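Local coordinates for protein glucose 1-dehydrogenase (Haloferax mediterranei, PDB 2B5W) that catalyses the zinc-dependent oxidation of D-glucose and several other aldoses with NADP(+), or less favourably NAD(+), as electron acceptor, at residues Glu160-Ser165 and Val268-Gly273; Ile257-Ala262 and Lys296-Ser301. The protein carries 1 engineered substitution. All blocks are in the same frame, centred on the assembly; numbering follows the deposited sequence.

Interaction 1. Residues Glu160-Ser165 and Val268-Gly273; sequences EHAYAS and VGALLG. With NAP (NADP nicotinamide-adenine-dinucleotide phosphate), chain I.
V268 meets A162 and S165 across a small, buried helix-strand interface, and its three side-chain carbons illustrate how such an interface is divided among single atoms. CB lies 3.9 Å from S165 OG. From there the branches part: CG1, held between the backbone N and the carbonyl carbon (chi1 56°), faces the carbonyl oxygen of A162 at 3.8 Å, whereas CG2 comes 3.5 Å from S165 OG and also reaches the methyl of A162. Two residues along the strand, the methyl of A270 meets that of A162, CB to CB at 4.1 Å, so A162 bridges both strand residues with one carbon. Such close helix-to-strand packing belongs to the Rossmann fold of the zinc-containing alcohol dehydrogenases: helix 149-164 lies across one face of the parallel sheet, here over strand 267-271, and F245 of the adjoining strand 243-248 touches both A162 and V268. The hydroxyl set against V268 is itself tied back to the helix, for S165 OG donates to A162 O over 2.6 Å, lying in the carbonyl plane at a C=O...O angle of 145°. An alanine at S165 removes this hydroxyl, which would probably leave A162 O without this donor and open a gap beside V268 CG2. Past the end of the strand the chain turns to the cofactor. The amide nitrogen N7N of the nicotinamide carboxamide donates to L272 O at 2.9 Å along an almost straight bond (172°), while L272 CD1 rests 3.6 Å from the same N7N, so the hydrogen-bonded nitrogen also has an apolar neighbour from the same residue; the carboxylate of E248 accepts a hydrogen bond from G273 N just beyond.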
loop_
_atom_site.group_PDB
_atom_site.type_symbol
_atom_site.label_atom_id
_atom_site.label_comp_id
_atom_site.label_asym_id
_atom_site.label_seq_id
_atom_site.Cartn_x
_atom_site.Cartn_y
_atom_site.Cartn_z
ATOM N N GLU A 160 -0.063 1.906 -11.954
ATOM C CA GLU A 160 1.198 2.619 -11.672
ATOM C C GLU A 160 1.476 2.669 -10.156
ATOM O O GLU A 160 2.595 2.369 -9.702
ATOM C CB GLU A 160 1.157 4.031 -12.234
ATOM C CG GLU A 160 2.515 4.729 -12.182
ATOM C CD GLU A 160 2.496 6.183 -12.625
ATOM O OE1 GLU A 160 1.502 6.897 -12.381
ATOM O OE2 GLU A 160 3.560 6.629 -13.100
ATOM N N HIS A 161 0.483 3.075 -9.378
ATOM C CA HIS A 161 0.667 3.218 -7.944
ATOM C C HIS A 161 0.753 1.879 -7.214
ATOM O O HIS A 161 1.589 1.697 -6.349
ATOM C CB HIS A 161 -0.418 4.093 -7.327
ATOM C CG HIS A 161 -0.318 5.523 -7.723
ATOM N ND1 HIS A 161 0.032 6.511 -6.822
ATOM C CD2 HIS A 161 -0.552 6.152 -8.897
ATOM C CE1 HIS A 161 0.062 7.679 -7.450
ATOM N NE2 HIS A 161 -0.313 7.493 -8.705
ATOM N N ALA A 162 -0.076 0.917 -7.588
ATOM C CA ALA A 162 0.017 -0.424 -7.007
ATOM C C ALA A 162 1.358 -1.075 -7.303
ATOM O O ALA A 162 2.017 -1.616 -6.392
ATOM C CB ALA A 162 -1.147 -1.271 -7.524
ATOM N N TYR A 163 1.847 -0.977 -8.528
ATOM C CA TYR A 163 3.123 -1.545 -8.894
ATOM C C TYR A 163 4.262 -0.791 -8.219
ATOM O O TYR A 163 5.273 -1.395 -7.804
ATOM C CB TYR A 163 3.300 -1.573 -10.405
ATOM C CG TYR A 163 2.324 -2.456 -11.163
ATOM C CD1 TYR A 163 1.465 -3.334 -10.507
ATOM C CD2 TYR A 163 2.290 -2.429 -12.557
ATOM C CE1 TYR A 163 0.593 -4.136 -11.235
ATOM C CE2 TYR A 163 1.438 -3.224 -13.267
ATOM C CZ TYR A 163 0.591 -4.082 -12.600
ATOM O OH TYR A 163 -0.277 -4.891 -13.347
ATOM N N ALA A 164 4.090 0.506 -8.014
ATOM C CA ALA A 164 5.113 1.267 -7.293
ATOM C C ALA A 164 5.306 0.712 -5.888
ATOM O O ALA A 164 6.449 0.672 -5.369
ATOM C CB ALA A 164 4.763 2.762 -7.240
ATOM N N SER A 165 4.214 0.302 -5.243
ATOM C CA SER A 165 4.305 -0.254 -3.899
ATOM C C SER A 165 5.152 -1.499 -3.798
ATOM O O SER A 165 5.553 -1.846 -2.677
ATOM C CB SER A 165 2.929 -0.541 -3.288
ATOM O OG SER A 165 2.397 -1.774 -3.778
ATOM N N VAL A 268 -0.220 -7.143 -3.909
ATOM C CA VAL A 268 -0.878 -5.884 -3.686
ATOM C C VAL A 268 -2.302 -5.893 -4.240
ATOM O O VAL A 268 -2.558 -6.454 -5.301
ATOM C CB VAL A 268 -0.069 -4.709 -4.247
ATOM C CG1 VAL A 268 0.254 -4.868 -5.737
ATOM C CG2 VAL A 268 -0.762 -3.367 -3.994
ATOM N N GLY A 269 -3.220 -5.263 -3.509
ATOM C CA GLY A 269 -4.530 -4.952 -4.006
ATOM C C GLY A 269 -4.679 -3.481 -4.286
ATOM O O GLY A 269 -4.340 -2.633 -3.458
ATOM N N ALA A 270 -5.128 -3.183 -5.490
ATOM C CA ALA A 270 -5.528 -1.851 -5.884
ATOM C C ALA A 270 -7.015 -1.697 -5.616
ATOM O O ALA A 270 -7.803 -2.541 -6.029
ATOM C CB ALA A 270 -5.244 -1.645 -7.339
ATOM N N LEU A 271 -7.396 -0.600 -4.977
ATOM C CA LEU A 271 -8.797 -0.347 -4.622
ATOM C C LEU A 271 -9.289 0.822 -5.458
ATOM O O LEU A 271 -8.663 1.891 -5.451
ATOM C CB LEU A 271 -8.950 -0.055 -3.122
ATOM C CG LEU A 271 -8.394 -1.110 -2.176
ATOM C CD1 LEU A 271 -8.587 -0.615 -0.761
ATOM C CD2 LEU A 271 -9.055 -2.483 -2.384
ATOM N N LEU A 272 -10.392 0.631 -6.208
ATOM C CA LEU A 272 -11.004 1.663 -7.042
ATOM C C LEU A 272 -12.424 2.014 -6.599
ATOM O O LEU A 272 -12.950 3.068 -6.925
ATOM C CB LEU A 272 -11.065 1.258 -8.506
ATOM C CG LEU A 272 -9.761 1.335 -9.320
ATOM C CD1 LEU A 272 -9.314 2.760 -9.553
ATOM C CD2 LEU A 272 -8.660 0.459 -8.715
ATOM N N GLY A 273 -13.046 1.115 -5.864
ATOM C CA GLY A 273 -14.452 1.268 -5.530
ATOM C C GLY A 273 -14.765 2.411 -4.597
ATOM O O GLY A 273 -13.945 2.770 -3.743
HETATM P PA NAP I . -20.450 -0.936 -12.189
HETATM O O1A NAP I . -21.522 -0.617 -11.261
HETATM O O2A NAP I . -20.897 -0.935 -13.658
HETATM O O5B NAP I . -19.835 -2.357 -11.889
HETATM C C5B NAP I . -19.687 -2.904 -10.607
HETATM C C4B NAP I . -19.855 -4.385 -10.864
HETATM O O4B NAP I . -19.490 -5.068 -9.685
HETATM C C3B NAP I . -21.298 -4.790 -11.223
HETATM O O3B NAP I . -21.391 -5.444 -12.479
HETATM C C2B NAP I . -21.714 -5.704 -10.069
HETATM O O2B NAP I . -22.456 -6.850 -10.454
HETATM C C1B NAP I . -20.387 -6.140 -9.495
HETATM N N9A NAP I . -20.492 -6.425 -8.077
HETATM C C8A NAP I . -20.895 -5.558 -7.089
HETATM N N7A NAP I . -20.860 -6.212 -5.912
HETATM C C5A NAP I . -20.480 -7.512 -6.152
HETATM C C6A NAP I . -20.280 -8.636 -5.346
HETATM N N6A NAP I . -20.527 -8.634 -4.019
HETATM N N1A NAP I . -19.870 -9.817 -5.921
HETATM C C2A NAP I . -19.626 -9.902 -7.275
HETATM N N3A NAP I . -19.823 -8.800 -8.089
HETATM C C4A NAP I . -20.224 -7.631 -7.532
HETATM O O3 NAP I . -19.315 0.182 -12.153
HETATM P PN NAP I . -18.003 0.411 -13.073
HETATM O O1N NAP I . -17.396 -0.875 -13.521
HETATM O O2N NAP I . -18.191 1.522 -14.061
HETATM O O5D NAP I . -17.249 0.916 -11.758
HETATM C C5D NAP I . -16.755 -0.008 -10.809
HETATM C C4D NAP I . -16.415 0.695 -9.496
HETATM O O4D NAP I . -15.329 1.592 -9.746
HETATM C C3D NAP I . -17.558 1.541 -8.928
HETATM O O3D NAP I . -17.634 1.407 -7.523
HETATM C C2D NAP I . -17.170 2.956 -9.341
HETATM O O2D NAP I . -17.735 3.982 -8.567
HETATM C C1D NAP I . -15.648 2.884 -9.231
HETATM N N1N NAP I . -14.889 3.815 -10.076
HETATM C C2N NAP I . -13.860 4.446 -9.449
HETATM C C3N NAP I . -13.033 5.262 -10.168
HETATM C C7N NAP I . -11.824 5.767 -9.437
HETATM O O7N NAP I . -11.151 6.744 -10.164
HETATM N N7N NAP I . -11.506 5.271 -8.209
HETATM C C4N NAP I . -13.236 5.509 -11.531
HETATM C C5N NAP I . -14.285 4.848 -12.160
HETATM C C6N NAP I . -15.098 3.973 -11.426
HETATM P P2B NAP I . -24.109 -6.839 -10.518
HETATM O O1X NAP I . -24.598 -5.973 -11.559
HETATM O O2X NAP I . -24.439 -8.329 -10.745
HETATM O O3X NAP I . -24.652 -6.387 -9.158
#

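Interaction 2. Residues Ile257-Ala262 and Lys296-Ser301. With NAP (NADP nicotinamide-adenine-dinucleotide phosphate), chain I.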
loop_
_atom_site.group_PDB
_atom_site.type_symbol
_atom_site.label_atom_id
_atom_site.label_comp_id
_atom_site.label_asym_id
_atom_site.label_seq_id
_atom_site.Cartn_x
_atom_site.Cartn_y
_atom_site.Cartn_z
ATOM N N ILE A 257 -11.577 -5.621 2.534
ATOM C CA ILE A 257 -11.093 -6.385 3.690
ATOM C C ILE A 257 -10.601 -7.769 3.329
ATOM O O ILE A 257 -9.536 -8.210 3.740
ATOM C CB ILE A 257 -12.230 -6.534 4.743
ATOM C CG1 ILE A 257 -12.808 -5.175 5.155
ATOM C CG2 ILE A 257 -11.740 -7.359 5.933
ATOM C CD1 ILE A 257 -11.835 -4.255 5.864
ATOM N N GLN A 258 -11.387 -8.480 2.521
ATOM C CA GLN A 258 -11.083 -9.854 2.230
ATOM C C GLN A 258 -10.014 -10.042 1.192
ATOM O O GLN A 258 -9.427 -11.117 1.122
ATOM C CB GLN A 258 -12.345 -10.620 1.807
ATOM C CG GLN A 258 -13.384 -10.721 2.942
ATOM C CD GLN A 258 -12.826 -11.334 4.236
ATOM O OE1 GLN A 258 -11.955 -12.204 4.207
ATOM N NE2 GLN A 258 -13.353 -10.885 5.376
ATOM N N SER A 259 -9.734 -8.993 0.415
ATOM C CA SER A 259 -8.687 -9.062 -0.601
ATOM C C SER A 259 -7.377 -9.459 0.042
ATOM O O SER A 259 -6.599 -10.189 -0.531
ATOM C CB SER A 259 -8.516 -7.723 -1.328
ATOM O OG SER A 259 -8.143 -6.666 -0.449
ATOM N N VAL A 260 -7.131 -8.971 1.255
ATOM C CA VAL A 260 -5.891 -9.292 1.951
ATOM C C VAL A 260 -5.728 -10.799 2.141
ATOM O O VAL A 260 -4.631 -11.317 2.072
ATOM C CB VAL A 260 -5.851 -8.533 3.298
ATOM C CG1 VAL A 260 -4.723 -9.027 4.215
ATOM C CG2 VAL A 260 -5.676 -7.034 2.987
ATOM N N GLN A 261 -6.844 -11.503 2.380
ATOM C CA GLN A 261 -6.785 -12.942 2.555
ATOM C C GLN A 261 -6.600 -13.695 1.240
ATOM O O GLN A 261 -6.061 -14.793 1.242
ATOM C CB GLN A 261 -8.040 -13.449 3.279
ATOM C CG GLN A 261 -8.305 -12.789 4.638
ATOM C CD GLN A 261 -7.114 -12.821 5.600
ATOM O OE1 GLN A 261 -6.854 -11.817 6.288
ATOM N NE2 GLN A 261 -6.408 -13.943 5.665
ATOM N N ALA A 262 -7.034 -13.097 0.123
ATOM C CA ALA A 262 -6.909 -13.750 -1.186
ATOM C C ALA A 262 -5.541 -13.471 -1.846
ATOM O O ALA A 262 -5.133 -14.188 -2.722
ATOM C CB ALA A 262 -8.004 -13.317 -2.102
ATOM N N LYS A 296 2.294 -7.505 2.469
ATOM C CA LYS A 296 1.269 -7.141 1.496
ATOM C C LYS A 296 0.968 -5.648 1.511
ATOM O O LYS A 296 1.247 -4.942 2.491
ATOM C CB LYS A 296 -0.007 -7.931 1.759
ATOM C CG LYS A 296 0.103 -9.396 1.449
ATOM C CD LYS A 296 -1.082 -10.231 1.970
ATOM C CE LYS A 296 -0.916 -11.659 1.550
ATOM N NZ LYS A 296 -2.106 -12.481 1.943
ATOM N N ALA A 297 0.351 -5.165 0.433
ATOM C CA ALA A 297 -0.052 -3.770 0.323
ATOM C C ALA A 297 -1.462 -3.610 -0.189
ATOM O O ALA A 297 -1.962 -4.454 -0.946
ATOM C CB ALA A 297 0.921 -2.998 -0.598
ATOM N N LEU A 298 -2.117 -2.547 0.267
ATOM C CA LEU A 298 -3.352 -2.053 -0.313
ATOM C C LEU A 298 -3.119 -0.612 -0.718
ATOM O O LEU A 298 -2.622 0.184 0.048
ATOM C CB LEU A 298 -4.503 -2.080 0.691
ATOM C CG LEU A 298 -4.984 -3.456 1.110
ATOM C CD1 LEU A 298 -6.069 -3.323 2.203
ATOM C CD2 LEU A 298 -5.552 -4.210 -0.094
ATOM N N VAL A 299 -3.495 -0.292 -1.956
ATOM C CA VAL A 299 -3.324 1.019 -2.509
ATOM C C VAL A 299 -4.642 1.486 -3.139
ATOM O O VAL A 299 -5.159 0.855 -4.075
ATOM C CB VAL A 299 -2.185 1.041 -3.557
ATOM C CG1 VAL A 299 -1.966 2.435 -4.093
ATOM C CG2 VAL A 299 -0.871 0.527 -2.991
ATOM N N GLY A 300 -5.150 2.625 -2.677
ATOM C CA GLY A 300 -6.312 3.224 -3.284
ATOM C C GLY A 300 -5.928 4.210 -4.352
ATOM O O GLY A 300 -4.851 4.814 -4.337
ATOM N N SER A 301 -6.797 4.367 -5.343
ATOM C CA SER A 301 -6.512 5.243 -6.470
ATOM C C SER A 301 -7.773 5.877 -6.987
ATOM O O SER A 301 -8.824 5.193 -7.073
ATOM C CB SER A 301 -5.850 4.448 -7.615
ATOM O OG SER A 301 -5.395 5.251 -8.663
HETATM P PA NAP I . -20.450 -0.936 -12.189
HETATM O O1A NAP I . -21.522 -0.617 -11.261
HETATM O O2A NAP I . -20.897 -0.935 -13.658
HETATM O O5B NAP I . -19.835 -2.357 -11.889
HETATM C C5B NAP I . -19.687 -2.904 -10.607
HETATM C C4B NAP I . -19.855 -4.385 -10.864
HETATM O O4B NAP I . -19.490 -5.068 -9.685
HETATM C C3B NAP I . -21.298 -4.790 -11.223
HETATM O O3B NAP I . -21.391 -5.444 -12.479
HETATM C C2B NAP I . -21.714 -5.704 -10.069
HETATM O O2B NAP I . -22.456 -6.850 -10.454
HETATM C C1B NAP I . -20.387 -6.140 -9.495
HETATM N N9A NAP I . -20.492 -6.425 -8.077
HETATM C C8A NAP I . -20.895 -5.558 -7.089
HETATM N N7A NAP I . -20.860 -6.212 -5.912
HETATM C C5A NAP I . -20.480 -7.512 -6.152
HETATM C C6A NAP I . -20.280 -8.636 -5.346
HETATM N N6A NAP I . -20.527 -8.634 -4.019
HETATM N N1A NAP I . -19.870 -9.817 -5.921
HETATM C C2A NAP I . -19.626 -9.902 -7.275
HETATM N N3A NAP I . -19.823 -8.800 -8.089
HETATM C C4A NAP I . -20.224 -7.631 -7.532
HETATM O O3 NAP I . -19.315 0.182 -12.153
HETATM P PN NAP I . -18.003 0.411 -13.073
HETATM O O1N NAP I . -17.396 -0.875 -13.521
HETATM O O2N NAP I . -18.191 1.522 -14.061
HETATM O O5D NAP I . -17.249 0.916 -11.758
HETATM C C5D NAP I . -16.755 -0.008 -10.809
HETATM C C4D NAP I . -16.415 0.695 -9.496
HETATM O O4D NAP I . -15.329 1.592 -9.746
HETATM C C3D NAP I . -17.558 1.541 -8.928
HETATM O O3D NAP I . -17.634 1.407 -7.523
HETATM C C2D NAP I . -17.170 2.956 -9.341
HETATM O O2D NAP I . -17.735 3.982 -8.567
HETATM C C1D NAP I . -15.648 2.884 -9.231
HETATM N N1N NAP I . -14.889 3.815 -10.076
HETATM C C2N NAP I . -13.860 4.446 -9.449
HETATM C C3N NAP I . -13.033 5.262 -10.168
HETATM C C7N NAP I . -11.824 5.767 -9.437
HETATM O O7N NAP I . -11.151 6.744 -10.164
HETATM N N7N NAP I . -11.506 5.271 -8.209
HETATM C C4N NAP I . -13.236 5.509 -11.531
HETATM C C5N NAP I . -14.285 4.848 -12.160
HETATM C C6N NAP I . -15.098 3.973 -11.426
HETATM P P2B NAP I . -24.109 -6.839 -10.518
HETATM O O1X NAP I . -24.598 -5.973 -11.559
HETATM O O2X NAP I . -24.439 -8.329 -10.745
HETATM O O3X NAP I . -24.652 -6.387 -9.158
#
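Segment 257-262 of helix 253-262 rides over the start of strand 297-300, the backbones coming nearest at V260 and K296, whose CA atoms are 7.5 Å apart. K296 spans the gap with an outstretched chain, every torsion beyond CG being near 180°. Its NZ donates to V260 O at 2.8 Å, meeting the oxygen almost head-on (C=O...N angle 179°), while CD passes the same oxygen at 3.7 Å. The ammonium also donates to L263 O and forms a salt bridge with E290, so this buried group has two peptide oxygens and a carboxylate as partners, which would be expected to stabilise its charge. V260 contributes on its apolar side as well: CG2 sits 3.8 Å from L298 CD1, the two side chains crossing at about a right angle. Just past the far end of the strand, S301 O accepts a second hydrogen bond from the carboxamide N7N of NADP, 2.9 Å long and bent at 146°. Helix 253-262 belongs to the beta-alpha-beta crossover from strand 243-248 to strand 267-271 of the Rossmann-type sheet, and here packs on the next strand, 297-300. F287 and M291 of helix 284-293 close over V260, H161 of helix 149-164 touches V299 on the other face of the sheet, and beyond strand 297-300 an antiparallel strand of the second subunit continues the sheet across the dimer interface.

How the interactions relate
Read from the N terminus, the segments come in the order 160-165, 257-262, 268-273, 296-301, so the two contacts cross rather than nest. Interaction 1 closes a long loop of 102 residues that carries strands 175-179, 201-206, 224-227 and 243-248; interaction 2 closes a shorter one of 33 residues with strand 267-271 and helix 284-293. They join through the sheet, where probable hydrogen bonds link L271 N to V299 O and V299 N to G269 O. Helix 149-164 is thereby fixed to one face and helix 253-262 to the other, while both strand ends converge on the same nicotinamide carboxamide.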